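Local coordinates for protein poly(ADP-ribose) glycohydrolase (Thermomonospora curvata, PDB 3SIJ) that hydrolyses the ribose-ribose glycosidic bonds of poly(ADP-ribose), as a bacterial member of the PARG family with a macrodomain-type fold, at residues R39-Y44 against H146-P151. The protein carries 1 engineered substitution. Sequence-based numbering, arbitrary orientation.
Sequences RGTRLY and HLIYSP
With CG2 trans to the backbone N and OG1 turned back beside that N (chi1 -65°), Thr41 brings its methyl against CG2 of Ile148 at 3.6 Å, the two side chains crossing at a slant. Tyr44, its CG beside the backbone N and anti to the carbonyl carbon (chi1 -75°), puts its ring on the opposite face from Ile148, with Tyr149 CB at the ring edge, 3.8 Å from CE2, and CD2 alongside Leu147 CD2. Between these side chains the backbones pair antiparallel. Arg42 and Tyr149 exchange two bonds, Arg42 N to Tyr149 O at 3.0 Å and Tyr149 N back to Arg42 O. Tyr44 and Leu147 do the same, the tighter bond being Tyr44 N to Leu147 O at 2.7 Å. Leu43 and Ile148 form the non-hydrogen-bonded pair between them, CD1 of Leu43 reaching CG1 of Ile148 at 4.1 Å, on the face packed by Phe131. Thr41 OG1 itself bonds to Ala37 O and Ser124 OG, and Ser124 also holds Ser150 OG; an alanine here would probably leave Ala37 O and Ser124 without this partner and open a gap beside Ile148 CG2. Arg42 bends back on its own segment, NH1 gripping Arg39 O and Thr41 O, both 2.8 Å away. Strand 42-44 borders the mixed macrodomain sheet: backbone bonds fix its antiparallel register, apolar side chains meet on both faces, and Ser124 helps satisfy the buried Thr41 and Ser150 hydroxyls.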
ATOM      1  N   ARG A  39      13.629   5.649 -10.378  1.00 16.23           N
ATOM      2  CA  ARG A  39      13.780   6.908 -11.118  1.00 18.67           C
ATOM      3  C   ARG A  39      12.411   7.546 -11.356  1.00 17.78           C
ATOM      4  O   ARG A  39      12.317   8.741 -11.573  1.00 23.79           O
ATOM      5  CB  ARG A  39      14.463   6.683 -12.479  1.00 19.82           C
ATOM      6  CG  ARG A  39      15.972   6.458 -12.414  1.00 34.70           C
ATOM      7  CD  ARG A  39      16.607   6.462 -13.810  1.00 38.74           C
ATOM      8  NE  ARG A  39      16.863   7.813 -14.321  1.00 42.55           N
ATOM      9  CZ  ARG A  39      16.300   8.327 -15.413  1.00 43.76           C
ATOM     10  NH1 ARG A  39      15.436   7.610 -16.122  1.00 35.96           N
ATOM     11  NH2 ARG A  39      16.597   9.562 -15.801  1.00 42.33           N
ATOM     12  N   GLY A  40      11.360   6.734 -11.339  1.00 19.25           N
ATOM     13  CA  GLY A  40      10.007   7.219 -11.584  1.00 20.37           C
ATOM     14  C   GLY A  40       9.237   7.547 -10.304  1.00 20.14           C
ATOM     15  O   GLY A  40       8.102   7.995 -10.345  1.00 17.44           O
ATOM     16  N   THR A  41       9.870   7.340  -9.161  1.00 15.62           N
ATOM     17  CA  THR A  41       9.230   7.573  -7.871  1.00 15.61           C
ATOM     18  C   THR A  41       9.064   9.073  -7.625  1.00 18.89           C
ATOM     19  O   THR A  41       9.994   9.849  -7.832  1.00 17.61           O
ATOM     20  CB  THR A  41      10.077   6.920  -6.736  1.00 16.79           C
ATOM     21  OG1 THR A  41      10.066   5.500  -6.908  1.00 16.98           O
ATOM     22  CG2 THR A  41       9.546   7.262  -5.352  1.00 17.63           C
ATOM     23  N   ARG A  42       7.882   9.470  -7.173  1.00 14.85           N
ATOM     24  CA  ARG A  42       7.587  10.875  -6.919  1.00 22.01           C
ATOM     25  C   ARG A  42       6.987  11.098  -5.534  1.00 20.63           C
ATOM     26  O   ARG A  42       6.193  10.306  -5.045  1.00 17.24           O
ATOM     27  CB  ARG A  42       6.653  11.436  -8.002  1.00 24.39           C
ATOM     28  CG  ARG A  42       7.334  11.579  -9.386  1.00 23.99           C
ATOM     29  CD  ARG A  42       8.638  12.387  -9.310  1.00 39.45           C
ATOM     30  NE  ARG A  42       9.298  12.547 -10.614  1.00 42.02           N
ATOM     31  CZ  ARG A  42      10.242  11.738 -11.100  1.00 42.22           C
ATOM     32  NH1 ARG A  42      10.671  10.693 -10.392  1.00 27.17           N
ATOM     33  NH2 ARG A  42      10.774  11.982 -12.298  1.00 39.06           N
ATOM     34  N   LEU A  43       7.395  12.186  -4.903  1.00 16.57           N
ATOM     35  CA  LEU A  43       6.809  12.601  -3.640  1.00 19.99           C
ATOM     36  C   LEU A  43       5.754  13.650  -3.942  1.00 20.69           C
ATOM     37  O   LEU A  43       6.034  14.640  -4.621  1.00 21.20           O
ATOM     38  CB  LEU A  43       7.889  13.187  -2.724  1.00 18.17           C
ATOM     39  CG  LEU A  43       7.379  13.797  -1.403  1.00 22.70           C
ATOM     40  CD1 LEU A  43       6.547  12.809  -0.592  1.00 19.48           C
ATOM     41  CD2 LEU A  43       8.555  14.319  -0.553  1.00 24.91           C
ATOM     42  N   TYR A  44       4.537  13.426  -3.457  1.00 18.84           N
ATOM     43  CA  TYR A  44       3.466  14.411  -3.579  1.00 26.83           C
ATOM     44  C   TYR A  44       3.198  15.061  -2.239  1.00 29.98           C
ATOM     45  O   TYR A  44       2.913  14.381  -1.255  1.00 22.94           O
ATOM     46  CB  TYR A  44       2.164  13.773  -4.081  1.00 20.64           C
ATOM     47  CG  TYR A  44       2.193  13.458  -5.550  1.00 20.31           C
ATOM     48  CD1 TYR A  44       1.978  14.451  -6.496  1.00 46.10           C
ATOM     49  CD2 TYR A  44       2.455  12.182  -5.994  1.00 21.75           C
ATOM     50  CE1 TYR A  44       2.022  14.171  -7.847  1.00 54.85           C
ATOM     51  CE2 TYR A  44       2.498  11.891  -7.347  1.00 30.94           C
ATOM     52  CZ  TYR A  44       2.287  12.886  -8.266  1.00 47.58           C
ATOM     53  OH  TYR A  44       2.330  12.594  -9.609  1.00 46.25           O
ATOM     54  N   HIS A 146       1.085  13.629   2.780  1.00 21.64           N
ATOM     55  CA  HIS A 146       2.186  13.341   1.853  1.00 16.86           C
ATOM     56  C   HIS A 146       2.001  11.948   1.278  1.00 21.13           C
ATOM     57  O   HIS A 146       1.606  11.036   1.985  1.00 19.32           O
ATOM     58  CB  HIS A 146       3.562  13.400   2.535  1.00 17.39           C
ATOM     59  CG  HIS A 146       4.040  14.786   2.828  1.00 19.61           C
ATOM     60  ND1 HIS A 146       4.865  15.489   1.974  1.00 32.28           N
ATOM     61  CD2 HIS A 146       3.812  15.600   3.885  1.00 19.70           C
ATOM     62  CE1 HIS A 146       5.126  16.676   2.494  1.00 26.30           C
ATOM     63  NE2 HIS A 146       4.495  16.770   3.652  1.00 31.27           N
ATOM     64  N   LEU A 147       2.314  11.774   0.004  1.00 19.05           N
ATOM     65  CA  LEU A 147       2.139  10.472  -0.613  1.00 17.25           C
ATOM     66  C   LEU A 147       3.322  10.202  -1.534  1.00 14.65           C
ATOM     67  O   LEU A 147       3.785  11.110  -2.237  1.00 19.78           O
ATOM     68  CB  LEU A 147       0.819  10.473  -1.394  1.00 21.49           C
ATOM     69  CG  LEU A 147       0.367   9.278  -2.217  1.00 30.68           C
ATOM     70  CD1 LEU A 147      -1.152   9.324  -2.344  1.00 26.97           C
ATOM     71  CD2 LEU A 147       1.017   9.319  -3.578  1.00 26.04           C
ATOM     72  N   ILE A 148       3.818   8.966  -1.518  1.00 16.53           N
ATOM     73  CA  ILE A 148       4.862   8.560  -2.460  1.00 13.76           C
ATOM     74  C   ILE A 148       4.238   7.671  -3.530  1.00 16.78           C
ATOM     75  O   ILE A 148       3.560   6.692  -3.220  1.00 15.26           O
ATOM     76  CB  ILE A 148       6.009   7.780  -1.760  1.00 13.48           C
ATOM     77  CG1 ILE A 148       6.686   8.685  -0.723  1.00 17.75           C
ATOM     78  CG2 ILE A 148       7.050   7.267  -2.780  1.00 15.92           C
ATOM     79  CD1 ILE A 148       7.584   7.907   0.257  1.00 19.07           C
ATOM     80  N   TYR A 149       4.467   8.032  -4.783  1.00 14.66           N
ATOM     81  CA  TYR A 149       3.961   7.261  -5.902  1.00 13.38           C
ATOM     82  C   TYR A 149       5.121   6.484  -6.500  1.00 15.05           C
ATOM     83  O   TYR A 149       6.120   7.092  -6.913  1.00 17.95           O
ATOM     84  CB  TYR A 149       3.372   8.169  -6.969  1.00 17.62           C
ATOM     85  CG  TYR A 149       2.968   7.379  -8.196  1.00 18.76           C
ATOM     86  CD1 TYR A 149       1.914   6.474  -8.136  1.00 17.22           C
ATOM     87  CD2 TYR A 149       3.658   7.518  -9.399  1.00 16.15           C
ATOM     88  CE1 TYR A 149       1.546   5.725  -9.244  1.00 20.05           C
ATOM     89  CE2 TYR A 149       3.296   6.784 -10.516  1.00 23.12           C
ATOM     90  CZ  TYR A 149       2.235   5.891 -10.430  1.00 21.97           C
ATOM     91  OH  TYR A 149       1.868   5.155 -11.534  1.00 23.86           O
ATOM     92  N   SER A 150       4.999   5.153  -6.526  1.00 13.05           N
ATOM     93  CA  SER A 150       6.076   4.296  -7.020  1.00 13.28           C
ATOM     94  C   SER A 150       5.578   3.483  -8.208  1.00 14.86           C
ATOM     95  O   SER A 150       4.854   2.506  -8.022  1.00 16.03           O
ATOM     96  CB  SER A 150       6.526   3.317  -5.932  1.00 13.45           C
ATOM     97  OG  SER A 150       6.856   3.983  -4.726  1.00 15.80           O
ATOM     98  N   PRO A 151       5.954   3.885  -9.432  1.00 15.93           N
ATOM     99  CA  PRO A 151       5.447   3.217 -10.636  1.00 16.58           C
ATOM    100  C   PRO A 151       6.243   1.968 -11.001  1.00 20.84           C
ATOM    101  O   PRO A 151       7.454   1.970 -10.846  1.00 19.41           O
ATOM    102  CB  PRO A 151       5.643   4.269 -11.727  1.00 20.22           C
ATOM    103  CG  PRO A 151       6.878   5.043 -11.256  1.00 19.18           C
ATOM    104  CD  PRO A 151       6.781   5.064  -9.742  1.00 18.34           C
TER